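Local coordinates for protein CCMAN5 (Cellulosimicrobium cellulans, PDB 2XSG) that acts as an alpha-mannosidase of glycoside hydrolase family 92 that carries a calcium ion and probably releases mannose from glycans, at residues A547-A552 with A765-T770; N733-Y738 with D761-F766; V161-N166 with V232-I237. All coordinates share one frame; numbering follows the deposited sequence.

Interaction 1: residues A547-A552 with A765-T770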
loop_
_atom_site.group_PDB
_atom_site.type_symbol
_atom_site.label_atom_id
_atom_site.label_comp_id
_atom_site.label_asym_id
_atom_site.label_seq_id
_atom_site.Cartn_x
_atom_site.Cartn_y
_atom_site.Cartn_z
ATOM N N ALA A 547 8.236 -17.242 -8.678
ATOM C CA ALA A 547 7.056 -17.953 -8.220
ATOM C C ALA A 547 6.143 -18.458 -9.343
ATOM O O ALA A 547 5.150 -19.145 -9.070
ATOM C CB ALA A 547 6.265 -17.092 -7.221
ATOM N N TYR A 548 6.503 -18.122 -10.581
ATOM C CA TYR A 548 5.831 -18.590 -11.793
ATOM C C TYR A 548 6.332 -19.968 -12.243
ATOM O O TYR A 548 5.862 -20.504 -13.254
ATOM C CB TYR A 548 6.036 -17.573 -12.927
ATOM C CG TYR A 548 7.500 -17.276 -13.211
ATOM C CD1 TYR A 548 8.187 -17.941 -14.217
ATOM C CD2 TYR A 548 8.195 -16.335 -12.449
ATOM C CE1 TYR A 548 9.535 -17.686 -14.455
ATOM C CE2 TYR A 548 9.519 -16.073 -12.676
ATOM C CZ TYR A 548 10.186 -16.738 -13.687
ATOM O OH TYR A 548 11.514 -16.460 -13.883
ATOM N N ASP A 549 7.296 -20.530 -11.512
ATOM C CA ASP A 549 7.846 -21.845 -11.864
ATOM C C ASP A 549 8.456 -22.621 -10.690
ATOM O O ASP A 549 9.661 -22.946 -10.675
ATOM C CB ASP A 549 8.855 -21.728 -13.018
ATOM C CG ASP A 549 8.783 -22.919 -13.969
ATOM O OD1 ASP A 549 8.355 -24.014 -13.537
ATOM O OD2 ASP A 549 9.162 -22.760 -15.143
ATOM N N MET A 550 7.592 -22.933 -9.733
ATOM C CA MET A 550 7.912 -23.784 -8.608
ATOM C C MET A 550 8.340 -25.165 -9.065
ATOM O O MET A 550 9.178 -25.767 -8.429
ATOM C CB MET A 550 6.716 -23.886 -7.644
ATOM C CG MET A 550 6.503 -22.633 -6.759
ATOM S SD MET A 550 7.913 -22.323 -5.683
ATOM C CE MET A 550 7.783 -23.699 -4.538
ATOM N N ASP A 551 7.780 -25.661 -10.167
ATOM C CA ASP A 551 8.153 -26.995 -10.641
ATOM C C ASP A 551 9.619 -27.031 -11.047
ATOM O O ASP A 551 10.355 -27.926 -10.632
ATOM C CB ASP A 551 7.287 -27.445 -11.803
ATOM C CG ASP A 551 7.454 -28.936 -12.103
ATOM O OD1 ASP A 551 8.342 -29.295 -12.908
ATOM O OD2 ASP A 551 6.709 -29.750 -11.512
ATOM N N ALA A 552 10.039 -26.052 -11.853
ATOM C CA ALA A 552 11.429 -25.964 -12.276
ATOM C C ALA A 552 12.318 -25.665 -11.067
ATOM O O ALA A 552 13.432 -26.157 -10.980
ATOM C CB ALA A 552 11.607 -24.894 -13.360
ATOM N N ALA A 765 -0.290 -27.302 -9.316
ATOM C CA ALA A 765 -0.593 -25.886 -9.496
ATOM C C ALA A 765 0.176 -25.362 -10.698
ATOM O O ALA A 765 0.988 -26.080 -11.281
ATOM C CB ALA A 765 -0.245 -25.098 -8.236
ATOM N N PHE A 766 -0.079 -24.115 -11.077
ATOM C CA PHE A 766 0.594 -23.533 -12.231
ATOM C C PHE A 766 2.110 -23.400 -12.056
ATOM O O PHE A 766 2.601 -22.909 -11.039
ATOM C CB PHE A 766 -0.001 -22.168 -12.601
ATOM C CG PHE A 766 0.756 -21.461 -13.673
ATOM C CD1 PHE A 766 0.556 -21.789 -15.014
ATOM C CD2 PHE A 766 1.700 -20.490 -13.352
ATOM C CE1 PHE A 766 1.275 -21.131 -16.029
ATOM C CE2 PHE A 766 2.435 -19.830 -14.354
ATOM C CZ PHE A 766 2.217 -20.155 -15.699
ATOM N N SER A 767 2.826 -23.834 -13.090
ATOM C CA SER A 767 4.240 -23.562 -13.284
ATOM C C SER A 767 4.417 -23.388 -14.778
ATOM O O SER A 767 3.904 -24.195 -15.558
ATOM C CB SER A 767 5.098 -24.726 -12.792
ATOM O OG SER A 767 5.308 -24.653 -11.409
ATOM N N MET A 768 5.119 -22.323 -15.171
ATOM C CA MET A 768 5.374 -22.007 -16.578
ATOM C C MET A 768 5.908 -23.208 -17.372
ATOM O O MET A 768 5.435 -23.485 -18.465
ATOM C CB MET A 768 6.347 -20.828 -16.682
ATOM C CG MET A 768 6.724 -20.433 -18.097
ATOM S SD MET A 768 7.999 -19.149 -18.141
ATOM C CE MET A 768 9.461 -20.075 -17.678
ATOM N N SER A 769 6.873 -23.926 -16.798
ATOM C CA SER A 769 7.563 -25.029 -17.492
ATOM C C SER A 769 6.688 -26.261 -17.765
ATOM O O SER A 769 6.965 -27.024 -18.685
ATOM C CB SER A 769 8.807 -25.456 -16.703
ATOM O OG SER A 769 8.458 -25.896 -15.405
ATOM N N THR A 770 5.662 -26.457 -16.939
ATOM C CA THR A 770 4.817 -27.639 -17.023
ATOM C C THR A 770 3.413 -27.343 -17.557
ATOM O O THR A 770 2.637 -28.266 -17.790
ATOM C CB THR A 770 4.712 -28.397 -15.661
ATOM O OG1 THR A 770 4.288 -27.507 -14.616
ATOM C CG2 THR A 770 6.037 -29.033 -15.296
HETATM O O HOH W 1 4.939 -21.957 -10.060
#

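Interaction 2: residues N733-Y738 with D761-F766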
loop_
_atom_site.group_PDB
_atom_site.type_symbol
_atom_site.label_atom_id
_atom_site.label_comp_id
_atom_site.label_asym_id
_atom_site.label_seq_id
_atom_site.Cartn_x
_atom_site.Cartn_y
_atom_site.Cartn_z
ATOM N N ASN A 733 -7.914 -30.149 -3.971
ATOM C CA ASN A 733 -6.809 -29.319 -4.451
ATOM C C ASN A 733 -6.512 -28.222 -3.444
ATOM O O ASN A 733 -7.414 -27.764 -2.749
ATOM C CB ASN A 733 -7.115 -28.708 -5.830
ATOM C CG ASN A 733 -7.209 -29.751 -6.937
ATOM O OD1 ASN A 733 -6.816 -30.903 -6.775
ATOM N ND2 ASN A 733 -7.740 -29.340 -8.065
ATOM N N THR A 734 -5.251 -27.807 -3.377
ATOM C CA THR A 734 -4.801 -26.784 -2.436
ATOM C C THR A 734 -4.635 -25.412 -3.127
ATOM O O THR A 734 -3.975 -24.509 -2.607
ATOM C CB THR A 734 -3.519 -27.231 -1.704
ATOM O OG1 THR A 734 -2.582 -27.766 -2.652
ATOM C CG2 THR A 734 -3.855 -28.317 -0.642
ATOM N N TRP A 735 -5.260 -25.288 -4.299
ATOM C CA TRP A 735 -5.333 -24.042 -5.065
ATOM C C TRP A 735 -6.702 -23.957 -5.736
ATOM O O TRP A 735 -7.321 -24.985 -6.046
ATOM C CB TRP A 735 -4.231 -23.992 -6.134
ATOM C CG TRP A 735 -4.310 -25.109 -7.156
ATOM C CD1 TRP A 735 -3.699 -26.335 -7.083
ATOM C CD2 TRP A 735 -5.045 -25.101 -8.397
ATOM N NE1 TRP A 735 -4.006 -27.086 -8.196
ATOM C CE2 TRP A 735 -4.835 -26.359 -9.014
ATOM C CE3 TRP A 735 -5.868 -24.159 -9.041
ATOM C CZ2 TRP A 735 -5.406 -26.696 -10.259
ATOM C CZ3 TRP A 735 -6.433 -24.490 -10.276
ATOM C CH2 TRP A 735 -6.207 -25.756 -10.864
ATOM N N VAL A 736 -7.182 -22.738 -5.953
ATOM C CA VAL A 736 -8.407 -22.538 -6.714
ATOM C C VAL A 736 -8.185 -21.480 -7.799
ATOM O O VAL A 736 -7.343 -20.575 -7.644
ATOM C CB VAL A 736 -9.628 -22.129 -5.825
ATOM C CG1 VAL A 736 -9.640 -22.879 -4.493
ATOM C CG2 VAL A 736 -9.614 -20.651 -5.564
ATOM N N ASP A 737 -8.948 -21.587 -8.885
ATOM C CA ASP A 737 -8.865 -20.607 -9.957
ATOM C C ASP A 737 -9.673 -19.367 -9.634
ATOM O O ASP A 737 -10.732 -19.451 -8.988
ATOM C CB ASP A 737 -9.325 -21.183 -11.283
ATOM C CG ASP A 737 -8.710 -20.449 -12.463
ATOM O OD1 ASP A 737 -9.449 -19.667 -13.124
ATOM O OD2 ASP A 737 -7.477 -20.626 -12.679
ATOM N N TYR A 738 -9.173 -18.223 -10.101
ATOM C CA TYR A 738 -9.887 -16.948 -9.998
ATOM C C TYR A 738 -11.334 -17.045 -10.501
ATOM O O TYR A 738 -12.263 -16.511 -9.869
ATOM C CB TYR A 738 -9.130 -15.877 -10.771
ATOM C CG TYR A 738 -9.785 -14.511 -10.778
ATOM C CD1 TYR A 738 -9.693 -13.670 -9.674
ATOM C CD2 TYR A 738 -10.480 -14.053 -11.911
ATOM C CE1 TYR A 738 -10.288 -12.408 -9.689
ATOM C CE2 TYR A 738 -11.084 -12.799 -11.937
ATOM C CZ TYR A 738 -10.977 -11.976 -10.827
ATOM O OH TYR A 738 -11.563 -10.740 -10.834
ATOM N N ASP A 761 -2.938 -35.029 -2.296
ATOM C CA ASP A 761 -3.055 -35.576 -3.646
ATOM C C ASP A 761 -3.579 -34.517 -4.606
ATOM O O ASP A 761 -4.321 -34.826 -5.542
ATOM C CB ASP A 761 -3.961 -36.816 -3.668
ATOM C CG ASP A 761 -3.303 -38.021 -3.051
ATOM O OD1 ASP A 761 -2.134 -38.307 -3.382
ATOM O OD2 ASP A 761 -3.943 -38.685 -2.219
ATOM N N THR A 762 -3.182 -33.261 -4.368
ATOM C CA THR A 762 -3.629 -32.135 -5.195
ATOM C C THR A 762 -3.239 -32.286 -6.677
ATOM O O THR A 762 -2.165 -32.807 -6.995
ATOM C CB THR A 762 -3.145 -30.751 -4.616
ATOM O OG1 THR A 762 -3.794 -29.684 -5.312
ATOM C CG2 THR A 762 -1.620 -30.563 -4.703
ATOM N N ALA A 763 -4.119 -31.838 -7.579
ATOM C CA ALA A 763 -3.723 -31.637 -8.975
ATOM C C ALA A 763 -2.643 -30.556 -8.926
ATOM O O ALA A 763 -2.751 -29.641 -8.101
ATOM C CB ALA A 763 -4.940 -31.160 -9.814
ATOM N N PRO A 764 -1.581 -30.669 -9.761
ATOM C CA PRO A 764 -0.481 -29.680 -9.723
ATOM C C PRO A 764 -0.951 -28.258 -9.967
ATOM O O PRO A 764 -1.896 -28.042 -10.734
ATOM C CB PRO A 764 0.449 -30.094 -10.873
ATOM C CG PRO A 764 -0.126 -31.371 -11.462
ATOM C CD PRO A 764 -1.242 -31.853 -10.571
ATOM N N ALA A 765 -0.290 -27.302 -9.316
ATOM C CA ALA A 765 -0.593 -25.886 -9.496
ATOM C C ALA A 765 0.176 -25.362 -10.698
ATOM O O ALA A 765 0.988 -26.080 -11.281
ATOM C CB ALA A 765 -0.245 -25.098 -8.236
ATOM N N PHE A 766 -0.079 -24.115 -11.077
ATOM C CA PHE A 766 0.594 -23.533 -12.231
ATOM C C PHE A 766 2.110 -23.400 -12.056
ATOM O O PHE A 766 2.601 -22.909 -11.039
ATOM C CB PHE A 766 -0.001 -22.168 -12.601
ATOM C CG PHE A 766 0.756 -21.461 -13.673
ATOM C CD1 PHE A 766 0.556 -21.789 -15.014
ATOM C CD2 PHE A 766 1.700 -20.490 -13.352
ATOM C CE1 PHE A 766 1.275 -21.131 -16.029
ATOM C CE2 PHE A 766 2.435 -19.830 -14.354
ATOM C CZ PHE A 766 2.217 -20.155 -15.699
#

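Interaction 3: residues V161-N166 with V232-I237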
loop_
_atom_site.group_PDB
_atom_site.type_symbol
_atom_site.label_atom_id
_atom_site.label_comp_id
_atom_site.label_asym_id
_atom_site.label_seq_id
_atom_site.Cartn_x
_atom_site.Cartn_y
_atom_site.Cartn_z
ATOM N N VAL A 161 -2.286 28.756 5.970
ATOM C CA VAL A 161 -2.207 27.787 4.887
ATOM C C VAL A 161 -0.737 27.782 4.452
ATOM O O VAL A 161 -0.297 28.692 3.776
ATOM C CB VAL A 161 -3.177 28.144 3.719
ATOM C CG1 VAL A 161 -3.121 27.107 2.603
ATOM C CG2 VAL A 161 -4.618 28.324 4.223
ATOM N N ASP A 162 0.013 26.772 4.889
ATOM C CA ASP A 162 1.452 26.687 4.637
ATOM C C ASP A 162 1.727 25.801 3.416
ATOM O O ASP A 162 1.469 24.571 3.428
ATOM C CB ASP A 162 2.144 26.140 5.879
ATOM C CG ASP A 162 3.642 26.325 5.857
ATOM O OD1 ASP A 162 4.272 26.237 4.781
ATOM O OD2 ASP A 162 4.216 26.575 6.930
ATOM N N LEU A 163 2.261 26.412 2.367
ATOM C CA LEU A 163 2.455 25.704 1.101
ATOM C C LEU A 163 3.870 25.190 0.901
ATOM O O LEU A 163 4.207 24.672 -0.166
ATOM C CB LEU A 163 2.027 26.573 -0.084
ATOM C CG LEU A 163 0.526 26.791 -0.324
ATOM C CD1 LEU A 163 -0.267 25.483 -0.214
ATOM C CD2 LEU A 163 -0.019 27.770 0.646
ATOM N N GLU A 164 4.701 25.327 1.931
ATOM C CA GLU A 164 6.059 24.790 1.854
ATOM C C GLU A 164 6.101 23.339 2.347
ATOM O O GLU A 164 6.835 22.533 1.800
ATOM C CB GLU A 164 7.035 25.665 2.644
ATOM C CG GLU A 164 8.511 25.351 2.368
ATOM C CD GLU A 164 9.030 24.158 3.176
ATOM O OE1 GLU A 164 8.395 23.778 4.182
ATOM O OE2 GLU A 164 10.074 23.585 2.793
ATOM N N THR A 165 5.302 23.026 3.377
ATOM C CA THR A 165 5.289 21.715 4.056
ATOM C C THR A 165 5.220 20.553 3.065
ATOM O O THR A 165 4.339 20.511 2.195
ATOM C CB THR A 165 4.112 21.608 5.057
ATOM O OG1 THR A 165 4.074 22.774 5.882
ATOM C CG2 THR A 165 4.229 20.363 5.941
ATOM N N ASN A 166 6.193 19.651 3.175
ATOM C CA ASN A 166 6.185 18.391 2.425
ATOM C C ASN A 166 6.938 17.333 3.211
ATOM O O ASN A 166 7.910 17.661 3.892
ATOM C CB ASN A 166 6.820 18.578 1.041
ATOM C CG ASN A 166 6.642 17.362 0.156
ATOM O OD1 ASN A 166 7.411 16.408 0.239
ATOM N ND2 ASN A 166 5.638 17.402 -0.724
ATOM N N VAL A 232 8.844 28.840 -3.978
ATOM C CA VAL A 232 9.075 27.550 -3.328
ATOM C C VAL A 232 8.364 27.537 -1.978
ATOM O O VAL A 232 7.413 26.762 -1.777
ATOM C CB VAL A 232 10.578 27.283 -3.149
ATOM C CG1 VAL A 232 10.808 25.893 -2.583
ATOM C CG2 VAL A 232 11.291 27.413 -4.480
ATOM N N ASP A 233 8.819 28.403 -1.067
ATOM C CA ASP A 233 8.136 28.622 0.215
ATOM C C ASP A 233 7.131 29.758 0.030
ATOM O O ASP A 233 7.511 30.946 -0.009
ATOM C CB ASP A 233 9.161 28.977 1.298
ATOM C CG ASP A 233 8.570 29.030 2.706
ATOM O OD1 ASP A 233 7.335 28.973 2.864
ATOM O OD2 ASP A 233 9.366 29.125 3.674
ATOM N N THR A 234 5.853 29.403 -0.112
ATOM C CA THR A 234 4.784 30.398 -0.140
ATOM C C THR A 234 3.704 29.981 0.852
ATOM O O THR A 234 3.677 28.826 1.319
ATOM C CB THR A 234 4.157 30.603 -1.576
ATOM O OG1 THR A 234 3.451 29.426 -1.982
ATOM C CG2 THR A 234 5.228 30.911 -2.609
ATOM N N GLY A 235 2.826 30.924 1.179
ATOM C CA GLY A 235 1.689 30.644 2.030
ATOM C C GLY A 235 0.703 31.779 2.129
ATOM O O GLY A 235 0.931 32.865 1.585
ATOM N N ALA A 236 -0.395 31.525 2.834
ATOM C CA ALA A 236 -1.412 32.537 3.104
ATOM C C ALA A 236 -1.923 32.402 4.537
ATOM O O ALA A 236 -1.938 31.308 5.102
ATOM C CB ALA A 236 -2.563 32.422 2.106
ATOM N N ILE A 237 -2.306 33.527 5.130
ATOM C CA ILE A 237 -2.874 33.527 6.475
ATOM C C ILE A 237 -4.257 34.155 6.410
ATOM O O ILE A 237 -4.408 35.297 5.973
ATOM C CB ILE A 237 -1.953 34.242 7.499
ATOM C CG1 ILE A 237 -0.541 33.598 7.453
ATOM C CG2 ILE A 237 -2.556 34.187 8.899
ATOM C CD1 ILE A 237 0.458 34.124 8.472
#

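Interaction 1: residues A547-A552 with A765-T770
The N-terminal end of helix 550-556 is where the last residues of the modelled chain fasten, with D549 in the N-cap position and S769 sharing its carboxylate. D549 OD1 takes two donors. The backbone N of A552 supplies the helix cap and arrives 54° out of the carboxylate plane, whereas the hydroxyl S769 OG donates at 2.7 Å on the syn lone pair, the side of OD2. A weak bond from S769 N reaches OD2. A second N-H at the helix start, that of D551, donates to S767 OG at 2.9 Å. That hydroxyl is set beside its own backbone N (chi1 -83°) and also donates to water 1, which in turn accepts from M550 N and gives its protons to A547 O and F766 O. Four backbone groups, D551 N, M550 N, A547 O and F766 O, are thus tied through one hydroxyl and one water. Before the helix, M768 N donates to Y548 O at 2.7 Å, nearly straight at 170°, and S767 CA lies close enough to the same oxygen for a CA-H...O contact. M768 and Y548 run alongside each other, pointing the same way; the methyl CE of M768 stands 4.0 Å from CE1 of Y548, at the ring edge, and SD makes an oblique Met-aromatic contact. At the outer border the T770 and D551 side chains cross at about a right angle, T770 CG2 lying 3.3 Å from D551 OD1. Y548 OH is hydrogen-bonded to A488 O, and its ring meets Y466 with nearly parallel planes. M768 also touches Y466 of helix 455-474 and R485 of helix 478-495, while F766 leans on Q686 of strand 686-689, so the tail touches both helices and that strand.

Interaction 2: residues N733-Y738 with D761-F766
The indole of W735 is flanked on both faces: N733 ND2 stands 3.9 Å above one, offset toward the rim, and A765 CA lies over the other. The latter is a CH-pi contact, 4.1 Å from A765 CA to the centroid of the five-membered ring of W735 and 22° off its normal. A765 CB adds an apolar touch on W735 CD1. At the edge the carbonyl of A763 meets the ring N-H: W735 NE1 donates to A763 O at 2.8 Å, with the oxygen exactly in the ring plane. Seen from the acceptor, NE1 stands 47° out of the carbonyl plane. T762 OG1 donates to this same oxygen from the opposite face. With chi1 near -170° turning it away from its backbone N, T762 OG1 also accepts from T734 N at 3.1 Å. The amide of N733 completes the set, for A763 N gives a nearly straight bond to N733 OD1, 3.0 Å long, from above the carbonyl plane. Strand 735-737 is an edge strand of its three-stranded sheet within this chain, and W735 and A765 both touch Q686 and Q688 of strand 686-689. Three bonds between the segments, each using a side chain on one side and backbone on the other, imply that this loop is held by matched polar groups rather than by strand pairing, with the doubly gripped carbonyl of A763 fixing the indole at its N-H.

Interaction 3: residues V161-N166 with V232-I237
V161 and A236 form an antiparallel hydrogen-bonded pair at the meeting of strands 158-162 and 235-240, neighbours in the five-stranded antiparallel sheet of the N-terminal domain. V161 N donates to A236 O at 2.7 Å with an N-H...O angle of 169°, and A236 N returns a bond to V161 O. D162 and G235 follow as a non-hydrogen-bonded pair, their CA atoms 4.7 Å apart. G235 lies nearly fully extended, and its CA is 3.3 Å from V161 O, leaving little room for a side chain. One step on, L163 N donates to T234 O in the plane of that carbonyl, at a more bent 138°, as 161-166 leaves the strand. The leucine side chain sits alongside the same backbone: CD2 reaches G235 CA at 3.6 Å, and CB lies near T234 OG1. Past this point E164 CB and CG rest against the D233 carboxylate, whose OD1 is 3.3 Å from E164 CB. The second shell holds the partners of these acids. D162 OD1 and D233 OD1 are only 4.5 Å apart, but R91 forms salt bridges with both aspartates, through NH1 to D162 OD2 and through NH2 to D233 OD1, which probably offsets their repulsion. W217 NE1 also donates to D233 OD1, and Y97 OH is bonded to D162 OD2. Replacing D233 by an alanine would probably leave W217 NE1 without its acceptor and R91 with one fewer carboxylate, and open a gap beside E164 CB. T234 OG1 is bonded to S173 OG of strand 169-179, and V161 and A236 both touch L187 of strand 185-195. D162 also shapes the chain beyond the strand through an Asx turn, in which E164 N donates to D162 OD1 nearly along the C-O axis.

Overall arrangement
From the N terminus, interaction 3 comes first and closes a loop of 65 residues, 45 of them in strands, within the N-terminal domain. It is complete before either of the others opens. Interaction 1 then opens at 547-552 and closes only near the C terminus, spanning 212 residues. Interaction 2 opens inside that span, at 733-738, and closes at 761-766, sharing A765 and F766 with interaction 1; their centres are 12 Å apart. The tail therefore joins strand 735-737 first and the start of helix 550-556 next. Interaction 3 lies on the opposite side of the chain's centre from the other two, its nearest atoms about 34 Å from those of either other contact.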